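Local coordinates for EscD/YscD/HrpQ family type III secretion system inner membrane ring protein (Pseudomonas aeruginosa, PDB 6UID) that probably forms the cytoplasmic face of the type III secretion inner-membrane ring, where the basal body meets the sorting platform, at residues G43-L51 with L61-P69; I81-T89 with F97-F108. One frame throughout, in Å; residues are numbered along the deposited sequence.

Interaction 1. Residues G43-L51 with L61-P69; sequences GIAAVHLVL and LEWAEGCEP
Leu49 and Trp63 meet on the inward face of a beta hairpin, where Leu49 CD1 lies 4.2 Å from Trp63 CB and the two side chains run obliquely past each other. The Leu49 branch continues inward to Leu93 and Trp95. Trp63 instead swings away: its CG sits between the backbone N and the carbonyl carbon (chi1 58°), which carries the indole off the strand pair and lays one face of it under Pro69 CD. On the opposite face of the sheet, Val50 and Glu62 lie side by side, their CB atoms 4.0 Å apart, and the extended glutamate runs along the valine, as far as OE1 beside Val50 CG2.

These residues belong to antiparallel strands 49-54 and 57-63, the edge hairpin of a mixed sheet in a domain of the FHA-like class. Val50 N donates to Glu62 O at 2.9 Å. Val50 O in return takes two donors, Leu61 N at 2.9 Å and, more weakly, Glu62 N, and this doubling marks a classic beta bulge.

Where the strands end, Ala64 N donates to His48 O, and Ala64 CB packs on Ala45 CB at 3.6 Å. The His48 ring is fixed at both nitrogens. His48 ND1 accepts from Ala45 N at 3.1 Å, nearly straight at 169°, and NE2 bonds to Cys90 O, which implies that the proton is on NE2. Ile44 CD1 lies over the centre of one face of the imidazole, whereas Cys67 SG approaches obliquely, 3.7 Å from His48 CE1, at the end of the type II turn 64-67.

Interaction 2. Residues I81-T89 with F97-F108; sequences ILQALAGQT and FCDPQRSFPERF
Phe97 slides its ring beneath the turn at Ala84, whose CA stands over one face, 3.9 Å from the ring centroid in a CH-pi contact. The chi1 of 76° tucks CG between the backbone N and the carbonyl carbon and brings the ring under the 82-84 backbone, with Leu82 O 3.4 Å from Phe97 CZ at the edge. Trp5 adds an edge-to-face contact with the same ring.

Leu85 N donates to Phe97 O at 2.8 Å, almost in line with the carbonyl. From this point the Leu85 side chain reaches from the end of the strand at Cys98 to the chain at 103-105: CD2 touches Cys98 CB at 3.6 Å and also meets Phe104 CD1 and Pro105 CD. Further along, the tip of Phe108 closes on bare backbone, CZ of Phe108 lying 3.5 Å from Gly87 CA, with Gln88 O at the ring edge. The Thr89 side chain crosses that of Phe108 at about a right angle, its CG2 near CZ.

The contact joins the type II turn 83-86, which leads into strand 88-90, to the chain leaving strand 93-98, the other arm of that beta hairpin. One water sits between the turn and the strands, donating to Gln83 O and Ala86 O while accepting from Phe97 N and Gln88 NE2. With four bonds it is fully coordinated, and Gln88 NE2 also donates to Gln71 OE1; the water thus serves Gln83 O, Ala86 O and Phe97 N together and links turn to strand, alongside the direct bonds.

Overall arrangement
Interactions 1 and 2 lie on opposite sides of the chain's centre, about 19 Å apart between centres, and each joins the two arms of a beta hairpin. The first ties together an edge hairpin of the four-stranded mixed sheet, the second the approach to and exit from a hairpin of the six-stranded antiparallel sheet. Both run from core to surface: His48, Leu49 and Val50 are buried in the first and Leu82, Gly87 and Phe97 in the second, against exposed Glu62, Gln83 and Ser103. Antiparallel strand pairing, interrupted by a bulge, holds the first; in the second, aromatic rings, one direct backbone bond and a bound water do the work between irregular segments. The two meet where Pro69 CB lies 4.1 Å from Thr89 O.

Interaction 1. Residues G43-L51 with L61-P69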
loop_
_atom_site.group_PDB
_atom_site.type_symbol
_atom_site.label_atom_id
_atom_site.label_comp_id
_atom_site.label_asym_id
_atom_site.label_seq_id
_atom_site.Cartn_x
_atom_site.Cartn_y
_atom_site.Cartn_z
ATOM N N GLY A 43 13.068 0.702 -6.686
ATOM C CA GLY A 43 11.900 0.477 -7.518
ATOM C C GLY A 43 10.697 1.334 -7.200
ATOM O O GLY A 43 9.641 1.125 -7.793
ATOM N N ILE A 44 10.808 2.263 -6.259
ATOM C CA ILE A 44 9.697 3.162 -5.949
ATOM C C ILE A 44 9.694 4.333 -6.929
ATOM O O ILE A 44 10.660 5.108 -6.996
ATOM C CB ILE A 44 9.804 3.682 -4.512
ATOM C CG1 ILE A 44 9.697 2.551 -3.489
ATOM C CG2 ILE A 44 8.749 4.764 -4.267
ATOM C CD1 ILE A 44 8.305 1.885 -3.421
ATOM N N ALA A 45 8.574 4.527 -7.619
ATOM C CA ALA A 45 8.436 5.602 -8.580
ATOM C C ALA A 45 8.284 6.956 -7.885
ATOM O O ALA A 45 7.929 7.041 -6.706
ATOM C CB ALA A 45 7.236 5.345 -9.487
ATOM N N ALA A 46 8.523 8.022 -8.655
ATOM C CA ALA A 46 8.370 9.384 -8.138
ATOM C C ALA A 46 7.013 9.574 -7.466
ATOM O O ALA A 46 6.924 10.079 -6.330
ATOM C CB ALA A 46 8.550 10.391 -9.268
ATOM N N VAL A 47 5.946 9.146 -8.149
ATOM C CA VAL A 47 4.630 8.929 -7.547
ATOM C C VAL A 47 4.292 7.466 -7.775
ATOM O O VAL A 47 4.034 7.036 -8.912
ATOM C CB VAL A 47 3.546 9.857 -8.109
ATOM C CG1 VAL A 47 2.205 9.576 -7.448
ATOM C CG2 VAL A 47 3.937 11.314 -7.886
ATOM N N HIS A 48 4.322 6.696 -6.700
ATOM C CA HIS A 48 4.172 5.254 -6.765
ATOM C C HIS A 48 2.734 4.797 -6.573
ATOM O O HIS A 48 2.308 3.814 -7.196
ATOM C CB HIS A 48 5.054 4.637 -5.670
ATOM C CG HIS A 48 5.303 3.178 -5.858
ATOM N ND1 HIS A 48 6.235 2.696 -6.754
ATOM C CD2 HIS A 48 4.741 2.103 -5.272
ATOM C CE1 HIS A 48 6.209 1.375 -6.726
ATOM N NE2 HIS A 48 5.325 0.989 -5.830
ATOM N N LEU A 49 1.993 5.466 -5.695
ATOM C CA LEU A 49 0.645 5.079 -5.317
ATOM C C LEU A 49 -0.094 6.333 -4.876
ATOM O O LEU A 49 0.486 7.194 -4.214
ATOM C CB LEU A 49 0.722 4.074 -4.167
ATOM C CG LEU A 49 -0.586 3.502 -3.622
ATOM C CD1 LEU A 49 -1.294 2.725 -4.701
ATOM C CD2 LEU A 49 -0.298 2.611 -2.413
ATOM N N VAL A 50 -1.358 6.471 -5.283
ATOM C CA VAL A 50 -2.198 7.589 -4.890
ATOM C C VAL A 50 -3.483 7.030 -4.318
ATOM O O VAL A 50 -4.153 6.205 -4.961
ATOM C CB VAL A 50 -2.516 8.526 -6.066
ATOM C CG1 VAL A 50 -3.271 9.741 -5.579
ATOM C CG2 VAL A 50 -1.261 8.964 -6.746
ATOM N N LEU A 51 -3.821 7.483 -3.122
ATOM C CA LEU A 51 -5.029 7.127 -2.409
ATOM C C LEU A 51 -5.890 8.359 -2.162
ATOM O O LEU A 51 -5.400 9.496 -2.115
ATOM C CB LEU A 51 -4.672 6.561 -1.030
ATOM C CG LEU A 51 -3.647 5.436 -1.021
ATOM C CD1 LEU A 51 -3.253 5.124 0.412
ATOM C CD2 LEU A 51 -4.193 4.211 -1.724
ATOM N N LEU A 61 -6.605 5.094 -6.120
ATOM C CA LEU A 61 -6.801 5.924 -7.313
ATOM C C LEU A 61 -5.852 5.610 -8.458
ATOM O O LEU A 61 -6.301 5.429 -9.599
ATOM C CB LEU A 61 -6.686 7.418 -6.971
ATOM C CG LEU A 61 -7.771 7.982 -6.061
ATOM C CD1 LEU A 61 -7.529 9.479 -5.848
ATOM C CD2 LEU A 61 -9.146 7.747 -6.622
ATOM N N GLU A 62 -4.547 5.599 -8.208
ATOM C CA GLU A 62 -3.545 5.544 -9.266
ATOM C C GLU A 62 -2.298 4.862 -8.727
ATOM O O GLU A 62 -2.079 4.798 -7.510
ATOM C CB GLU A 62 -3.107 6.946 -9.741
ATOM C CG GLU A 62 -4.224 7.898 -10.098
ATOM C CD GLU A 62 -3.723 9.316 -10.349
ATOM O OE1 GLU A 62 -2.510 9.492 -10.589
ATOM O OE2 GLU A 62 -4.546 10.254 -10.294
ATOM N N TRP A 63 -1.468 4.364 -9.647
ATOM C CA TRP A 63 -0.218 3.728 -9.260
ATOM C C TRP A 63 0.774 3.726 -10.418
ATOM O O TRP A 63 0.413 3.939 -11.578
ATOM C CB TRP A 63 -0.447 2.307 -8.769
ATOM C CG TRP A 63 -1.107 1.427 -9.781
ATOM C CD1 TRP A 63 -0.490 0.652 -10.715
ATOM C CD2 TRP A 63 -2.511 1.249 -9.971
ATOM N NE1 TRP A 63 -1.425 -0.012 -11.479
ATOM C CE2 TRP A 63 -2.677 0.335 -11.032
ATOM C CE3 TRP A 63 -3.639 1.758 -9.333
ATOM C CZ2 TRP A 63 -3.942 -0.085 -11.465
ATOM C CZ3 TRP A 63 -4.882 1.337 -9.767
ATOM C CH2 TRP A 63 -5.017 0.437 -10.818
ATOM N N ALA A 64 2.025 3.439 -10.068
ATOM C CA ALA A 64 3.135 3.500 -11.009
ATOM C C ALA A 64 3.037 2.453 -12.106
ATOM O O ALA A 64 2.666 1.306 -11.866
ATOM C CB ALA A 64 4.445 3.267 -10.262
ATOM N N GLU A 65 3.450 2.856 -13.311
ATOM C CA GLU A 65 3.584 1.924 -14.418
ATOM C C GLU A 65 4.539 0.804 -14.032
ATOM O O GLU A 65 5.569 1.025 -13.396
ATOM C CB GLU A 65 4.111 2.669 -15.650
ATOM C CG GLU A 65 3.994 1.894 -16.953
ATOM N N GLY A 66 4.166 -0.416 -14.386
ATOM C CA GLY A 66 4.980 -1.568 -14.093
ATOM C C GLY A 66 4.646 -2.260 -12.798
ATOM O O GLY A 66 5.176 -3.347 -12.536
ATOM N N CYS A 67 3.792 -1.668 -11.977
ATOM C CA CYS A 67 3.329 -2.314 -10.766
ATOM C C CYS A 67 1.836 -2.585 -10.863
ATOM O O CYS A 67 1.124 -2.024 -11.705
ATOM C CB CYS A 67 3.596 -1.442 -9.540
ATOM S SG CYS A 67 5.370 -1.222 -9.186
ATOM N N GLU A 68 1.373 -3.488 -10.005
ATOM C CA GLU A 68 -0.044 -3.796 -9.888
ATOM C C GLU A 68 -0.390 -3.782 -8.400
ATOM O O GLU A 68 0.195 -4.566 -7.629
ATOM C CB GLU A 68 -0.334 -5.171 -10.485
ATOM C CG GLU A 68 -1.781 -5.610 -10.414
ATOM C CD GLU A 68 -2.587 -5.116 -11.597
ATOM O OE1 GLU A 68 -2.751 -3.889 -11.736
ATOM O OE2 GLU A 68 -3.044 -5.960 -12.395
ATOM N N PRO A 69 -1.329 -2.955 -7.960
ATOM C CA PRO A 69 -1.711 -2.973 -6.546
ATOM C C PRO A 69 -2.499 -4.237 -6.242
ATOM O O PRO A 69 -3.363 -4.659 -7.022
ATOM C CB PRO A 69 -2.586 -1.726 -6.404
ATOM C CG PRO A 69 -3.204 -1.571 -7.770
ATOM C CD PRO A 69 -2.111 -1.982 -8.741
#

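Interaction 2. Residues I81-T89 with F97-F108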
loop_
_atom_site.group_PDB
_atom_site.type_symbol
_atom_site.label_atom_id
_atom_site.label_comp_id
_atom_site.label_asym_id
_atom_site.label_seq_id
_atom_site.Cartn_x
_atom_site.Cartn_y
_atom_site.Cartn_z
ATOM N N ILE A 81 -12.344 0.360 -2.900
ATOM C CA ILE A 81 -12.243 0.639 -1.474
ATOM C C ILE A 81 -11.409 -0.472 -0.853
ATOM O O ILE A 81 -11.724 -1.658 -1.010
ATOM C CB ILE A 81 -13.627 0.725 -0.816
ATOM C CG1 ILE A 81 -14.418 1.939 -1.337
ATOM C CG2 ILE A 81 -13.504 0.758 0.708
ATOM C CD1 ILE A 81 -13.839 3.281 -1.003
ATOM N N LEU A 82 -10.343 -0.089 -0.181
ATOM C CA LEU A 82 -9.414 -1.037 0.416
ATOM C C LEU A 82 -9.845 -1.367 1.839
ATOM O O LEU A 82 -10.553 -0.591 2.488
ATOM C CB LEU A 82 -8.010 -0.467 0.371
ATOM C CG LEU A 82 -7.468 -0.194 -1.033
ATOM C CD1 LEU A 82 -6.059 0.399 -0.908
ATOM C CD2 LEU A 82 -7.484 -1.428 -1.917
ATOM N N GLN A 83 -9.459 -2.560 2.300
ATOM C CA GLN A 83 -9.887 -3.077 3.594
ATOM C C GLN A 83 -8.827 -2.870 4.671
ATOM O O GLN A 83 -7.658 -3.231 4.497
ATOM C CB GLN A 83 -10.276 -4.551 3.501
ATOM C CG GLN A 83 -11.699 -4.741 2.914
ATOM C CD GLN A 83 -12.771 -3.876 3.600
ATOM O OE1 GLN A 83 -13.514 -3.147 2.937
ATOM N NE2 GLN A 83 -12.849 -3.958 4.927
ATOM N N ALA A 84 -9.255 -2.327 5.807
ATOM C CA ALA A 84 -8.343 -2.137 6.920
ATOM C C ALA A 84 -7.748 -3.471 7.361
ATOM O O ALA A 84 -8.434 -4.499 7.446
ATOM C CB ALA A 84 -9.083 -1.480 8.088
ATOM N N LEU A 85 -6.442 -3.431 7.612
ATOM C CA LEU A 85 -5.629 -4.526 8.126
ATOM C C LEU A 85 -5.413 -5.640 7.117
ATOM O O LEU A 85 -4.740 -6.615 7.439
ATOM C CB LEU A 85 -6.106 -5.066 9.478
ATOM C CG LEU A 85 -6.000 -4.037 10.599
ATOM C CD1 LEU A 85 -6.412 -4.688 11.898
ATOM C CD2 LEU A 85 -4.611 -3.463 10.764
ATOM N N ALA A 86 -5.919 -5.514 5.897
ATOM C CA ALA A 86 -5.512 -6.432 4.848
ATOM C C ALA A 86 -4.118 -6.055 4.350
ATOM O O ALA A 86 -3.686 -4.902 4.460
ATOM C CB ALA A 86 -6.516 -6.387 3.701
ATOM N N GLY A 87 -3.383 -7.034 3.827
ATOM C CA GLY A 87 -2.045 -6.752 3.316
ATOM C C GLY A 87 -2.050 -6.107 1.949
ATOM O O GLY A 87 -2.479 -6.723 0.966
ATOM N N GLN A 88 -1.601 -4.860 1.857
ATOM C CA GLN A 88 -1.580 -4.114 0.609
ATOM C C GLN A 88 -0.164 -4.145 0.040
ATOM O O GLN A 88 0.815 -3.921 0.764
ATOM C CB GLN A 88 -1.995 -2.651 0.855
ATOM C CG GLN A 88 -3.239 -2.456 1.678
ATOM C CD GLN A 88 -4.524 -2.970 1.031
ATOM O OE1 GLN A 88 -4.593 -3.180 -0.185
ATOM N NE2 GLN A 88 -5.559 -3.126 1.832
ATOM N N THR A 89 -0.046 -4.378 -1.262
ATOM C CA THR A 89 1.248 -4.312 -1.933
ATOM C C THR A 89 1.111 -3.537 -3.229
ATOM O O THR A 89 0.035 -3.467 -3.820
ATOM C CB THR A 89 1.874 -5.680 -2.229
ATOM O OG1 THR A 89 1.005 -6.419 -3.106
ATOM C CG2 THR A 89 2.082 -6.454 -0.967
ATOM N N PHE A 97 -3.396 -0.348 6.651
ATOM C CA PHE A 97 -3.968 0.795 7.338
ATOM C C PHE A 97 -5.026 0.316 8.309
ATOM O O PHE A 97 -5.576 -0.785 8.160
ATOM C CB PHE A 97 -4.537 1.839 6.350
ATOM C CG PHE A 97 -5.859 1.448 5.735
ATOM C CD1 PHE A 97 -5.882 0.601 4.654
ATOM C CD2 PHE A 97 -7.041 1.930 6.254
ATOM C CE1 PHE A 97 -7.124 0.226 4.091
ATOM C CE2 PHE A 97 -8.258 1.558 5.717
ATOM C CZ PHE A 97 -8.285 0.721 4.632
ATOM N N CYS A 98 -5.358 1.156 9.277
ATOM C CA CYS A 98 -6.474 0.875 10.169
ATOM C C CYS A 98 -6.926 2.120 10.902
ATOM O O CYS A 98 -6.339 3.200 10.783
ATOM C CB CYS A 98 -6.153 -0.250 11.157
ATOM S SG CYS A 98 -4.915 0.153 12.396
ATOM N N ASP A 99 -8.015 1.966 11.646
ATOM C CA ASP A 99 -8.572 3.060 12.419
ATOM C C ASP A 99 -7.646 3.410 13.576
ATOM O O ASP A 99 -6.912 2.545 14.078
ATOM C CB ASP A 99 -9.948 2.646 12.947
ATOM C CG ASP A 99 -10.476 3.572 14.021
ATOM O OD1 ASP A 99 -11.170 4.549 13.677
ATOM O OD2 ASP A 99 -10.203 3.315 15.209
ATOM N N PRO A 100 -7.641 4.657 14.043
ATOM C CA PRO A 100 -6.723 5.028 15.125
ATOM C C PRO A 100 -6.923 4.255 16.419
ATOM O O PRO A 100 -5.976 4.160 17.206
ATOM C CB PRO A 100 -6.983 6.532 15.309
ATOM C CG PRO A 100 -7.473 6.979 13.991
ATOM C CD PRO A 100 -8.300 5.841 13.455
ATOM N N GLN A 101 -8.098 3.687 16.662
ATOM C CA GLN A 101 -8.338 2.955 17.897
ATOM C C GLN A 101 -7.931 1.486 17.822
ATOM O O GLN A 101 -8.162 0.752 18.788
ATOM C CB GLN A 101 -9.813 3.075 18.304
ATOM C CG GLN A 101 -10.259 4.506 18.596
ATOM N N ARG A 102 -7.331 1.033 16.721
ATOM C CA ARG A 102 -6.891 -0.346 16.582
ATOM C C ARG A 102 -5.381 -0.424 16.411
ATOM O O ARG A 102 -4.730 0.549 16.022
ATOM C CB ARG A 102 -7.567 -1.041 15.386
ATOM C CG ARG A 102 -9.038 -1.380 15.610
ATOM N N SER A 103 -4.824 -1.600 16.698
ATOM C CA SER A 103 -3.391 -1.846 16.635
ATOM C C SER A 103 -3.008 -2.529 15.327
ATOM O O SER A 103 -3.780 -3.307 14.762
ATOM C CB SER A 103 -2.929 -2.747 17.787
ATOM O OG SER A 103 -3.096 -2.110 19.038
ATOM N N PHE A 104 -1.793 -2.231 14.849
ATOM C CA PHE A 104 -1.241 -2.924 13.697
ATOM C C PHE A 104 -0.621 -4.251 14.125
ATOM O O PHE A 104 -0.018 -4.343 15.198
ATOM C CB PHE A 104 -0.129 -2.100 13.052
ATOM C CG PHE A 104 -0.604 -0.878 12.352
ATOM C CD1 PHE A 104 -1.299 -0.994 11.165
ATOM C CD2 PHE A 104 -0.309 0.378 12.836
ATOM C CE1 PHE A 104 -1.731 0.110 10.491
ATOM C CE2 PHE A 104 -0.746 1.505 12.143
ATOM C CZ PHE A 104 -1.468 1.329 10.965
ATOM N N PRO A 105 -0.688 -5.268 13.267
ATOM C CA PRO A 105 0.099 -6.481 13.510
ATOM C C PRO A 105 1.581 -6.195 13.348
ATOM O O PRO A 105 1.991 -5.370 12.523
ATOM C CB PRO A 105 -0.400 -7.445 12.425
ATOM C CG PRO A 105 -0.895 -6.570 11.323
ATOM C CD PRO A 105 -1.425 -5.313 11.990
ATOM N N GLU A 106 2.395 -6.878 14.156
ATOM C CA GLU A 106 3.839 -6.716 14.049
ATOM C C GLU A 106 4.347 -7.222 12.707
ATOM O O GLU A 106 5.277 -6.645 12.130
ATOM C CB GLU A 106 4.544 -7.448 15.196
ATOM N N ARG A 107 3.742 -8.281 12.183
ATOM C CA ARG A 107 4.158 -8.853 10.915
ATOM C C ARG A 107 3.146 -8.505 9.835
ATOM O O ARG A 107 1.939 -8.451 10.086
ATOM C CB ARG A 107 4.301 -10.372 11.023
ATOM C CG ARG A 107 5.484 -10.802 11.882
ATOM C CD ARG A 107 5.603 -12.313 11.936
ATOM N N PHE A 108 3.656 -8.298 8.630
ATOM C CA PHE A 108 2.785 -8.033 7.498
ATOM C C PHE A 108 1.792 -9.181 7.327
ATOM O O PHE A 108 2.170 -10.350 7.448
ATOM C CB PHE A 108 3.626 -7.915 6.236
ATOM C CG PHE A 108 2.836 -7.526 5.035
ATOM C CD1 PHE A 108 2.333 -6.244 4.908
ATOM C CD2 PHE A 108 2.601 -8.439 4.034
ATOM C CE1 PHE A 108 1.601 -5.889 3.801
ATOM C CE2 PHE A 108 1.891 -8.083 2.929
ATOM C CZ PHE A 108 1.380 -6.810 2.816
HETATM O O HOH W 1 -4.955 -2.387 4.903
#